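Local coordinates for protein MGS-M4 (Unidentified, PDB 4Q3M) that is probably an NAD(P)H-dependent oxidoreductase of the aldo-keto reductase family, from a deep-sea metagenome, whose natural substrate is unknown, at residues Q79-T84 / F121-E126; E86-S91 / D101-H106; N113-Y118 / L143-E148. All blocks are in the same frame, centred on the assembly; numbering follows the deposited sequence.

Contact 1: Q79-T84 / F121-E126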
loop_
_atom_site.group_PDB
_atom_site.type_symbol
_atom_site.label_atom_id
_atom_site.label_comp_id
_atom_site.label_asym_id
_atom_site.label_seq_id
_atom_site.Cartn_x
_atom_site.Cartn_y
_atom_site.Cartn_z
ATOM N N GLN A 79 -4.705 -1.840 -21.635
ATOM C CA GLN A 79 -3.246 -1.853 -21.599
ATOM C C GLN A 79 -2.684 -2.790 -22.663
ATOM O O GLN A 79 -3.223 -3.870 -22.906
ATOM C CB GLN A 79 -2.735 -2.249 -20.210
ATOM C CG GLN A 79 -2.980 -1.191 -19.144
ATOM C CD GLN A 79 -2.109 -1.377 -17.916
ATOM O OE1 GLN A 79 -1.131 -2.125 -17.941
ATOM N NE2 GLN A 79 -2.459 -0.693 -16.833
ATOM N N GLY A 80 -1.597 -2.361 -23.296
ATOM C CA GLY A 80 -1.041 -3.057 -24.443
ATOM C C GLY A 80 -0.936 -2.086 -25.602
ATOM O O GLY A 80 -1.814 -1.243 -25.779
ATOM N N TYR A 81 0.129 -2.210 -26.392
ATOM C CA TYR A 81 0.462 -1.222 -27.419
ATOM C C TYR A 81 -0.689 -0.890 -28.369
ATOM O O TYR A 81 -1.108 0.265 -28.459
ATOM C CB TYR A 81 1.668 -1.699 -28.235
ATOM C CG TYR A 81 2.228 -0.640 -29.160
ATOM C CD1 TYR A 81 3.143 0.297 -28.700
ATOM C CD2 TYR A 81 1.837 -0.576 -30.492
ATOM C CE1 TYR A 81 3.657 1.267 -29.539
ATOM C CE2 TYR A 81 2.346 0.392 -31.338
ATOM C CZ TYR A 81 3.255 1.310 -30.857
ATOM O OH TYR A 81 3.764 2.275 -31.694
ATOM N N GLU A 82 -1.194 -1.896 -29.076
ATOM C CA GLU A 82 -2.244 -1.677 -30.067
ATOM C C GLU A 82 -3.554 -1.220 -29.437
ATOM O O GLU A 82 -4.263 -0.384 -29.998
ATOM C CB GLU A 82 -2.484 -2.948 -30.884
ATOM C CG GLU A 82 -1.294 -3.386 -31.716
ATOM C CD GLU A 82 -0.869 -2.345 -32.735
ATOM O OE1 GLU A 82 -1.732 -1.568 -33.197
ATOM O OE2 GLU A 82 0.332 -2.301 -33.073
ATOM N N LYS A 83 -3.872 -1.771 -28.272
ATOM C CA LYS A 83 -5.123 -1.450 -27.598
ATOM C C LYS A 83 -5.081 -0.045 -27.005
ATOM O O LYS A 83 -6.111 0.618 -26.883
ATOM C CB LYS A 83 -5.419 -2.481 -26.507
ATOM C CG LYS A 83 -6.895 -2.662 -26.203
ATOM C CD LYS A 83 -7.134 -3.936 -25.407
ATOM C CE LYS A 83 -8.618 -4.238 -25.272
ATOM N NZ LYS A 83 -8.856 -5.544 -24.596
ATOM N N THR A 84 -3.883 0.406 -26.646
ATOM C CA THR A 84 -3.702 1.729 -26.061
ATOM C C THR A 84 -3.889 2.827 -27.105
ATOM O O THR A 84 -4.547 3.836 -26.844
ATOM C CB THR A 84 -2.310 1.874 -25.413
ATOM O OG1 THR A 84 -2.242 1.059 -24.238
ATOM C CG2 THR A 84 -2.050 3.316 -25.022
ATOM N N PHE A 121 2.295 5.301 -25.464
ATOM C CA PHE A 121 2.292 6.680 -24.985
ATOM C C PHE A 121 3.415 7.462 -25.656
ATOM O O PHE A 121 3.230 8.604 -26.075
ATOM C CB PHE A 121 2.463 6.750 -23.462
ATOM C CG PHE A 121 1.213 6.438 -22.682
ATOM C CD1 PHE A 121 0.213 5.641 -23.212
ATOM C CD2 PHE A 121 1.042 6.956 -21.407
ATOM C CE1 PHE A 121 -0.927 5.360 -22.481
ATOM C CE2 PHE A 121 -0.097 6.681 -20.677
ATOM C CZ PHE A 121 -1.081 5.881 -21.214
ATOM N N GLU A 122 4.580 6.829 -25.753
ATOM C CA GLU A 122 5.759 7.453 -26.339
ATOM C C GLU A 122 5.566 7.741 -27.824
ATOM O O GLU A 122 6.017 8.770 -28.326
ATOM C CB GLU A 122 6.988 6.565 -26.131
ATOM C CG GLU A 122 7.448 6.484 -24.685
ATOM C CD GLU A 122 8.627 5.550 -24.496
ATOM O OE1 GLU A 122 8.752 4.584 -25.278
ATOM O OE2 GLU A 122 9.428 5.782 -23.567
ATOM N N THR A 123 4.893 6.830 -28.522
ATOM C CA THR A 123 4.586 7.025 -29.933
ATOM C C THR A 123 3.661 8.226 -30.111
ATOM O O THR A 123 3.861 9.051 -31.003
ATOM C CB THR A 123 3.930 5.774 -30.552
ATOM O OG1 THR A 123 4.837 4.667 -30.474
ATOM C CG2 THR A 123 3.572 6.022 -32.009
ATOM N N LEU A 124 2.656 8.320 -29.246
ATOM C CA LEU A 124 1.706 9.426 -29.283
ATOM C C LEU A 124 2.381 10.749 -28.938
ATOM O O LEU A 124 2.031 11.795 -29.486
ATOM C CB LEU A 124 0.546 9.162 -28.321
ATOM C CG LEU A 124 -0.332 7.949 -28.637
ATOM C CD1 LEU A 124 -1.231 7.617 -27.455
ATOM C CD2 LEU A 124 -1.155 8.191 -29.892
ATOM N N TYR A 125 3.348 10.695 -28.027
ATOM C CA TYR A 125 4.089 11.885 -27.623
ATOM C C TYR A 125 4.948 12.402 -28.770
ATOM O O TYR A 125 5.040 13.607 -28.996
ATOM C CB TYR A 125 4.955 11.588 -26.398
ATOM C CG TYR A 125 5.655 12.800 -25.824
ATOM C CD1 TYR A 125 4.989 13.672 -24.972
ATOM C CD2 TYR A 125 6.983 13.069 -26.130
ATOM C CE1 TYR A 125 5.626 14.780 -24.443
ATOM C CE2 TYR A 125 7.627 14.172 -25.605
ATOM C CZ TYR A 125 6.945 15.025 -24.762
ATOM O OH TYR A 125 7.584 16.126 -24.239
ATOM N N GLU A 126 5.572 11.477 -29.491
ATOM C CA GLU A 126 6.395 11.828 -30.639
ATOM C C GLU A 126 5.540 12.383 -31.774
ATOM O O GLU A 126 5.995 13.221 -32.552
ATOM C CB GLU A 126 7.192 10.613 -31.120
ATOM C CG GLU A 126 8.255 10.146 -30.137
ATOM C CD GLU A 126 8.910 8.845 -30.557
ATOM O OE1 GLU A 126 8.524 8.296 -31.610
ATOM O OE2 GLU A 126 9.810 8.371 -29.832
#
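Tyr81 and Thr123 meet at their polar ends, the phenol OH lying 2.9 Å from Thr123 OG1 in a hydrogen bond that either hydroxyl could donate. The two side chains cross at about a right angle, and Thr123 OG1 sits at the edge of the Tyr81 ring, near its plane. Tyr81 has CG anti to its own N (chi1 -170°), a setting that carries the ring out from its helix and across to the next one. Tyrosine suits this span because it combines length with a hydroxyl at the far end. Thr123 OG1 is bonded as well to Arg119 O one turn back, which would help hold the hydroxyl in this rotamer.

Deeper in, Thr84 points its methyl at Phe121: CG2 comes to the ring edge, in plane with it, 3.4 Å from CE1. These side chains too are roughly perpendicular. The helices concerned, 81-94 and 111-126, follow strands 69-74 and 102-105 and are neighbours in the outer layer of the (beta/alpha)8 barrel of aldo-keto reductases. Phe121 turns inward to strand residues Leu74 and Ile105, with the Thr84 methyl at its rim.

The other branch of Thr84 looks after the start of its helix. OG1 bonds to Gly80 O over 2.8 Å at a C=O...O angle of 126°, standing 50° out of the carbonyl plane, while Thr84 N bonds to the same oxygen, also at 2.8 Å. Asp78 O is a second acceptor for the hydroxyl's single proton, which the two carbonyls probably share. Gly80 holds the N-cap position with a positive phi at which any beta carbon would press on the carbonyl oxygen of Gln79. Its N meets Thr117 OG1, and Tyr81 N takes Ser116 OG, further polar ties to helix 111-126.

Contact 2: E86-S91 / D101-H106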
loop_
_atom_site.group_PDB
_atom_site.type_symbol
_atom_site.label_atom_id
_atom_site.label_comp_id
_atom_site.label_asym_id
_atom_site.label_seq_id
_atom_site.Cartn_x
_atom_site.Cartn_y
_atom_site.Cartn_z
ATOM N N GLU A 86 -5.685 2.737 -29.712
ATOM C CA GLU A 86 -7.101 2.806 -30.056
ATOM C C GLU A 86 -7.926 3.432 -28.935
ATOM O O GLU A 86 -8.837 4.220 -29.189
ATOM C CB GLU A 86 -7.635 1.409 -30.385
ATOM C CG GLU A 86 -9.123 1.357 -30.708
ATOM C CD GLU A 86 -9.471 1.998 -32.042
ATOM O OE1 GLU A 86 -8.546 2.373 -32.795
ATOM O OE2 GLU A 86 -10.678 2.124 -32.339
ATOM N N ALA A 87 -7.601 3.079 -27.695
ATOM C CA ALA A 87 -8.309 3.617 -26.539
ATOM C C ALA A 87 -8.039 5.108 -26.384
ATOM O O ALA A 87 -8.852 5.842 -25.822
ATOM C CB ALA A 87 -7.910 2.872 -25.281
ATOM N N PHE A 88 -6.889 5.548 -26.885
ATOM C CA PHE A 88 -6.524 6.958 -26.846
ATOM C C PHE A 88 -7.346 7.768 -27.843
ATOM O O PHE A 88 -7.823 8.858 -27.527
ATOM C CB PHE A 88 -5.032 7.133 -27.132
ATOM C CG PHE A 88 -4.599 8.565 -27.218
ATOM C CD1 PHE A 88 -4.447 9.325 -26.070
ATOM C CD2 PHE A 88 -4.342 9.154 -28.445
ATOM C CE1 PHE A 88 -4.051 10.642 -26.144
ATOM C CE2 PHE A 88 -3.944 10.475 -28.527
ATOM C CZ PHE A 88 -3.797 11.220 -27.373
ATOM N N ASN A 89 -7.504 7.229 -29.049
ATOM C CA ASN A 89 -8.303 7.879 -30.080
ATOM C C ASN A 89 -9.761 7.978 -29.655
ATOM O O ASN A 89 -10.445 8.952 -29.970
ATOM C CB ASN A 89 -8.189 7.127 -31.406
ATOM C CG ASN A 89 -6.751 6.884 -31.817
ATOM O OD1 ASN A 89 -5.888 7.745 -31.641
ATOM N ND2 ASN A 89 -6.485 5.705 -32.367
ATOM N N THR A 90 -10.229 6.962 -28.937
ATOM C CA THR A 90 -11.578 6.966 -28.389
ATOM C C THR A 90 -11.720 8.080 -27.356
ATOM O O THR A 90 -12.706 8.818 -27.359
ATOM C CB THR A 90 -11.931 5.614 -27.742
ATOM O OG1 THR A 90 -11.828 4.572 -28.723
ATOM C CG2 THR A 90 -13.346 5.640 -27.184
ATOM N N SER A 91 -10.728 8.198 -26.478
ATOM C CA SER A 91 -10.691 9.274 -25.495
ATOM C C SER A 91 -10.656 10.625 -26.190
ATOM O O SER A 91 -11.397 11.546 -25.839
ATOM C CB SER A 91 -9.473 9.132 -24.580
ATOM O OG SER A 91 -9.602 8.015 -23.720
ATOM N N ASP A 101 -3.359 17.185 -23.134
ATOM C CA ASP A 101 -2.267 17.747 -22.347
ATOM C C ASP A 101 -1.493 16.673 -21.586
ATOM O O ASP A 101 -0.263 16.648 -21.613
ATOM C CB ASP A 101 -2.803 18.796 -21.373
ATOM C CG ASP A 101 -3.480 19.955 -22.080
ATOM O OD1 ASP A 101 -2.774 20.908 -22.473
ATOM O OD2 ASP A 101 -4.717 19.911 -22.245
ATOM N N LEU A 102 -2.216 15.787 -20.909
ATOM C CA LEU A 102 -1.585 14.735 -20.119
ATOM C C LEU A 102 -2.337 13.414 -20.244
ATOM O O LEU A 102 -3.564 13.374 -20.153
ATOM C CB LEU A 102 -1.496 15.155 -18.650
ATOM C CG LEU A 102 -0.870 14.169 -17.661
ATOM C CD1 LEU A 102 0.548 13.807 -18.075
ATOM C CD2 LEU A 102 -0.887 14.745 -16.253
ATOM N N TYR A 103 -1.592 12.334 -20.456
ATOM C CA TYR A 103 -2.180 11.004 -20.559
ATOM C C TYR A 103 -1.505 10.062 -19.567
ATOM O O TYR A 103 -0.280 9.939 -19.553
ATOM C CB TYR A 103 -2.054 10.469 -21.987
ATOM C CG TYR A 103 -3.050 9.386 -22.335
ATOM C CD1 TYR A 103 -4.386 9.503 -21.976
ATOM C CD2 TYR A 103 -2.660 8.258 -23.042
ATOM C CE1 TYR A 103 -5.303 8.518 -22.297
ATOM C CE2 TYR A 103 -3.570 7.267 -23.370
ATOM C CZ TYR A 103 -4.890 7.404 -22.995
ATOM O OH TYR A 103 -5.799 6.422 -23.318
ATOM N N LEU A 104 -2.306 9.403 -18.736
ATOM C CA LEU A 104 -1.771 8.580 -17.656
ATOM C C LEU A 104 -2.186 7.116 -17.757
ATOM O O LEU A 104 -3.277 6.798 -18.233
ATOM C CB LEU A 104 -2.219 9.131 -16.299
ATOM C CG LEU A 104 -1.913 10.591 -15.961
ATOM C CD1 LEU A 104 -2.532 10.960 -14.621
ATOM C CD2 LEU A 104 -0.417 10.841 -15.945
ATOM N N ILE A 105 -1.304 6.231 -17.303
ATOM C CA ILE A 105 -1.668 4.840 -17.067
ATOM C C ILE A 105 -2.362 4.773 -15.712
ATOM O O ILE A 105 -1.770 5.123 -14.691
ATOM C CB ILE A 105 -0.444 3.904 -17.086
ATOM C CG1 ILE A 105 0.342 4.075 -18.389
ATOM C CG2 ILE A 105 -0.876 2.457 -16.905
ATOM C CD1 ILE A 105 1.573 3.198 -18.485
ATOM N N HIS A 106 -3.617 4.335 -15.706
ATOM C CA HIS A 106 -4.465 4.443 -14.521
ATOM C C HIS A 106 -3.992 3.565 -13.362
ATOM O O HIS A 106 -3.928 4.020 -12.220
ATOM C CB HIS A 106 -5.911 4.097 -14.880
ATOM C CG HIS A 106 -6.928 4.792 -14.030
ATOM N ND1 HIS A 106 -8.178 5.136 -14.499
ATOM C CD2 HIS A 106 -6.880 5.211 -12.744
ATOM C CE1 HIS A 106 -8.856 5.736 -13.537
ATOM N NE2 HIS A 106 -8.092 5.794 -12.461
#
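A beta-alpha-beta crossover of the barrel, strand 69-74, helix 81-94 and strand 102-105, is packed here on itself: Phe88 of the helix and Tyr103 of the second strand form a T-shaped (edge-to-face) pair. Phe88 supplies the edge. Its CD1 stands 3.5 Å above the Tyr103 ring plane, over the ring centre, and the centroids are 4.9 Å apart with the planes at 68°. In this pose the slightly positive ring hydrogens of Phe88 lie against the pi cloud of Tyr103. The Phe88 CB leaves along the helix flank, and CG anti to the backbone N (chi1 175°) then brings the CD1 edge over Tyr103.

Tyr103 points its CB directly at the helix, and its phenol end runs alongside the Phe88 backbone, with Tyr103 OH 3.6 Å from Phe88 CA. A long aromatic side chain suits this place, since the axes of helical segment 86-91 and strand 102-105 are 11.5 Å apart at their closest. Ser91 OG is 4.1 Å from Tyr103 OH, too far for a bond; its polar partner is Glu51 OE2. Small residues, Ala87 and Ser91, flank the phenol end and let the ring lie close to the helix backbone. On another side of the helix, Thr90 OG1 returns to Glu86 O at 3.0 Å, reaching that oxygen from the face opposite to Thr90 N.

Segment 86-91 runs at 134° to strand 102-105, roughly opposed, as a crossover requires. Tyr103 is bordered by Thr72 and Leu74 of the preceding strand, and its ring meets Phe121 of helix 111-126 at an incline. Leu124 of that helix, with Ile100 and Val130 from loops, packs round Phe88, so the pair fills the seam between two outer helices and the barrel wall.

Contact 3: N113-Y118 / L143-E148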
loop_
_atom_site.group_PDB
_atom_site.type_symbol
_atom_site.label_atom_id
_atom_site.label_comp_id
_atom_site.label_asym_id
_atom_site.label_seq_id
_atom_site.Cartn_x
_atom_site.Cartn_y
_atom_site.Cartn_z
ATOM N N ASN A 113 2.971 -5.149 -19.294
ATOM C CA ASN A 113 1.798 -4.377 -19.685
ATOM C C ASN A 113 2.042 -2.881 -19.535
ATOM O O ASN A 113 1.518 -2.080 -20.304
ATOM C CB ASN A 113 0.577 -4.787 -18.861
ATOM C CG ASN A 113 -0.042 -6.083 -19.342
ATOM O OD1 ASN A 113 0.108 -6.463 -20.504
ATOM N ND2 ASN A 113 -0.754 -6.765 -18.452
ATOM N N ALA A 114 2.840 -2.515 -18.538
ATOM C CA ALA A 114 3.169 -1.116 -18.296
ATOM C C ALA A 114 4.049 -0.564 -19.412
ATOM O O ALA A 114 3.778 0.505 -19.958
ATOM C CB ALA A 114 3.858 -0.957 -16.948
ATOM N N LEU A 115 5.099 -1.306 -19.750
ATOM C CA LEU A 115 6.048 -0.874 -20.770
ATOM C C LEU A 115 5.421 -0.872 -22.163
ATOM O O LEU A 115 5.656 0.041 -22.954
ATOM C CB LEU A 115 7.288 -1.769 -20.754
ATOM C CG LEU A 115 8.421 -1.378 -21.705
ATOM C CD1 LEU A 115 8.854 0.058 -21.456
ATOM C CD2 LEU A 115 9.598 -2.329 -21.557
ATOM N N SER A 116 4.626 -1.898 -22.457
ATOM C CA SER A 116 3.956 -2.004 -23.752
ATOM C C SER A 116 2.971 -0.862 -23.944
ATOM O O SER A 116 2.843 -0.307 -25.035
ATOM C CB SER A 116 3.231 -3.345 -23.879
ATOM O OG SER A 116 2.625 -3.475 -25.153
ATOM N N THR A 117 2.271 -0.525 -22.868
ATOM C CA THR A 117 1.364 0.611 -22.858
ATOM C C THR A 117 2.100 1.933 -23.010
ATOM O O THR A 117 1.673 2.818 -23.752
ATOM C CB THR A 117 0.553 0.649 -21.559
ATOM O OG1 THR A 117 -0.251 -0.534 -21.455
ATOM C CG2 THR A 117 -0.300 1.884 -21.512
ATOM N N TYR A 118 3.211 2.058 -22.295
ATOM C CA TYR A 118 3.969 3.298 -22.281
ATOM C C TYR A 118 4.660 3.544 -23.619
ATOM O O TYR A 118 4.835 4.691 -24.031
ATOM C CB TYR A 118 4.993 3.277 -21.149
ATOM C CG TYR A 118 5.499 4.645 -20.770
ATOM C CD1 TYR A 118 4.773 5.460 -19.912
ATOM C CD2 TYR A 118 6.700 5.123 -21.270
ATOM C CE1 TYR A 118 5.231 6.714 -19.562
ATOM C CE2 TYR A 118 7.167 6.374 -20.926
ATOM C CZ TYR A 118 6.430 7.165 -20.072
ATOM O OH TYR A 118 6.891 8.413 -19.728
ATOM N N LEU A 143 7.897 2.532 -10.765
ATOM C CA LEU A 143 8.548 3.686 -11.372
ATOM C C LEU A 143 9.980 3.360 -11.785
ATOM O O LEU A 143 10.439 3.800 -12.837
ATOM C CB LEU A 143 8.533 4.876 -10.411
ATOM C CG LEU A 143 7.153 5.431 -10.049
ATOM C CD1 LEU A 143 7.269 6.549 -9.021
ATOM C CD2 LEU A 143 6.430 5.918 -11.294
ATOM N N MET A 144 10.675 2.584 -10.955
ATOM C CA MET A 144 12.049 2.180 -11.245
ATOM C C MET A 144 12.138 1.442 -12.576
ATOM O O MET A 144 13.107 1.595 -13.320
ATOM C CB MET A 144 12.610 1.298 -10.124
ATOM C CG MET A 144 12.744 1.999 -8.781
ATOM S SD MET A 144 13.837 1.155 -7.620
ATOM C CE MET A 144 12.969 -0.390 -7.383
ATOM N N TYR A 145 11.116 0.645 -12.871
ATOM C CA TYR A 145 11.070 -0.112 -14.115
ATOM C C TYR A 145 10.902 0.811 -15.317
ATOM O O TYR A 145 11.537 0.613 -16.353
ATOM C CB TYR A 145 9.936 -1.139 -14.073
ATOM C CG TYR A 145 9.887 -2.046 -15.282
ATOM C CD1 TYR A 145 10.705 -3.166 -15.365
ATOM C CD2 TYR A 145 9.023 -1.784 -16.337
ATOM C CE1 TYR A 145 10.664 -3.999 -16.468
ATOM C CE2 TYR A 145 8.976 -2.612 -17.443
ATOM C CZ TYR A 145 9.797 -3.717 -17.503
ATOM O OH TYR A 145 9.751 -4.543 -18.603
ATOM N N LEU A 146 10.001 1.749 -15.205
ATOM C CA LEU A 146 9.808 2.746 -16.214
ATOM C C LEU A 146 11.013 3.702 -16.415
ATOM O O LEU A 146 11.357 4.011 -17.524
ATOM C CB LEU A 146 8.522 3.489 -15.900
ATOM C CG LEU A 146 7.374 3.436 -16.885
ATOM C CD1 LEU A 146 7.156 2.049 -17.430
ATOM C CD2 LEU A 146 6.124 3.908 -16.220
ATOM N N MET A 147 11.644 4.144 -15.329
ATOM C CA MET A 147 12.855 4.956 -15.378
ATOM C C MET A 147 13.966 4.237 -16.134
ATOM O O MET A 147 14.726 4.851 -16.882
ATOM C CB MET A 147 13.332 5.307 -13.966
ATOM C CG MET A 147 12.403 6.234 -13.200
ATOM S SD MET A 147 12.141 7.805 -14.043
ATOM C CE MET A 147 13.816 8.435 -14.110
ATOM N N GLU A 148 14.040 2.925 -15.943
ATOM C CA GLU A 148 15.063 2.112 -16.582
ATOM C C GLU A 148 14.781 1.870 -18.064
ATOM O O GLU A 148 15.690 1.928 -18.891
ATOM C CB GLU A 148 15.198 0.770 -15.857
ATOM C CG GLU A 148 16.239 -0.163 -16.455
ATOM C CD GLU A 148 17.659 0.326 -16.242
ATOM O OE1 GLU A 148 17.881 1.132 -15.314
ATOM O OE2 GLU A 148 18.554 -0.095 -17.005
#
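Asn113 O is gripped by two donors from the next turn of its helix: Thr117 N at 3.1 Å and Thr117 OG1 at 2.6 Å, the hydroxyl arriving almost straight on, with a C=O...O angle of 162°. Threonine suits this spot because its hydroxyl can fold back on the backbone and still serve a neighbour, here Gly80 N at the start of helix 81-94. Another flank, formed by Ala114, Leu115 and Tyr118, faces segment 143-148.

Leu146 is the wedge there. Its CG lies over one face of the Tyr118 ring, with Leu146 CD2 4.2 Å from Tyr118 CD1, while Leu146 CD1 is directed to Ala114 CB. The small Ala114 leaves room for this branch. These are consecutive outer helices of the (beta/alpha)8 barrel, 111-126 and 140-149, whose segments 113-118 and 143-148 are inclined at 45°, and Leu146 also rests on Val135 of the strand between them.

Nearer the surface Leu115 and Tyr145 cross at about a right angle. Tyr145, with CG anti to its N (chi1 -175°), extends its ring across to Leu115. Leu115 CB sits at the ring edge, 3.8 Å from Tyr145 CE2, and Leu115 CD2 reaches Tyr145 OH at 3.7 Å. Tyr111 meets the Tyr145 ring too. The hydroxyl of Tyr118 bonds to Ile152 O, and Met144 packs against Met144 of the second subunit.

Overall arrangement
Along the chain, 79-84 opens the loop that contact 1 closes at 121-126. Contact 2, between 86-91 and 101-106, is nested wholly inside that loop and closes a much shorter one. Contact 3 starts at 113-118, still within the loop of contact 1, and closes at 143-148 beyond its end, so these two cross, whereas contacts 2 and 3 follow in series. Helix 81-94 is used by contacts 1 and 2, and helix 111-126 by contacts 1 and 3. Together they tie three successive outer helices to one another and to strand 102-105, whose Ile105 packs under both contacts 1 and 3 on one side of the barrel.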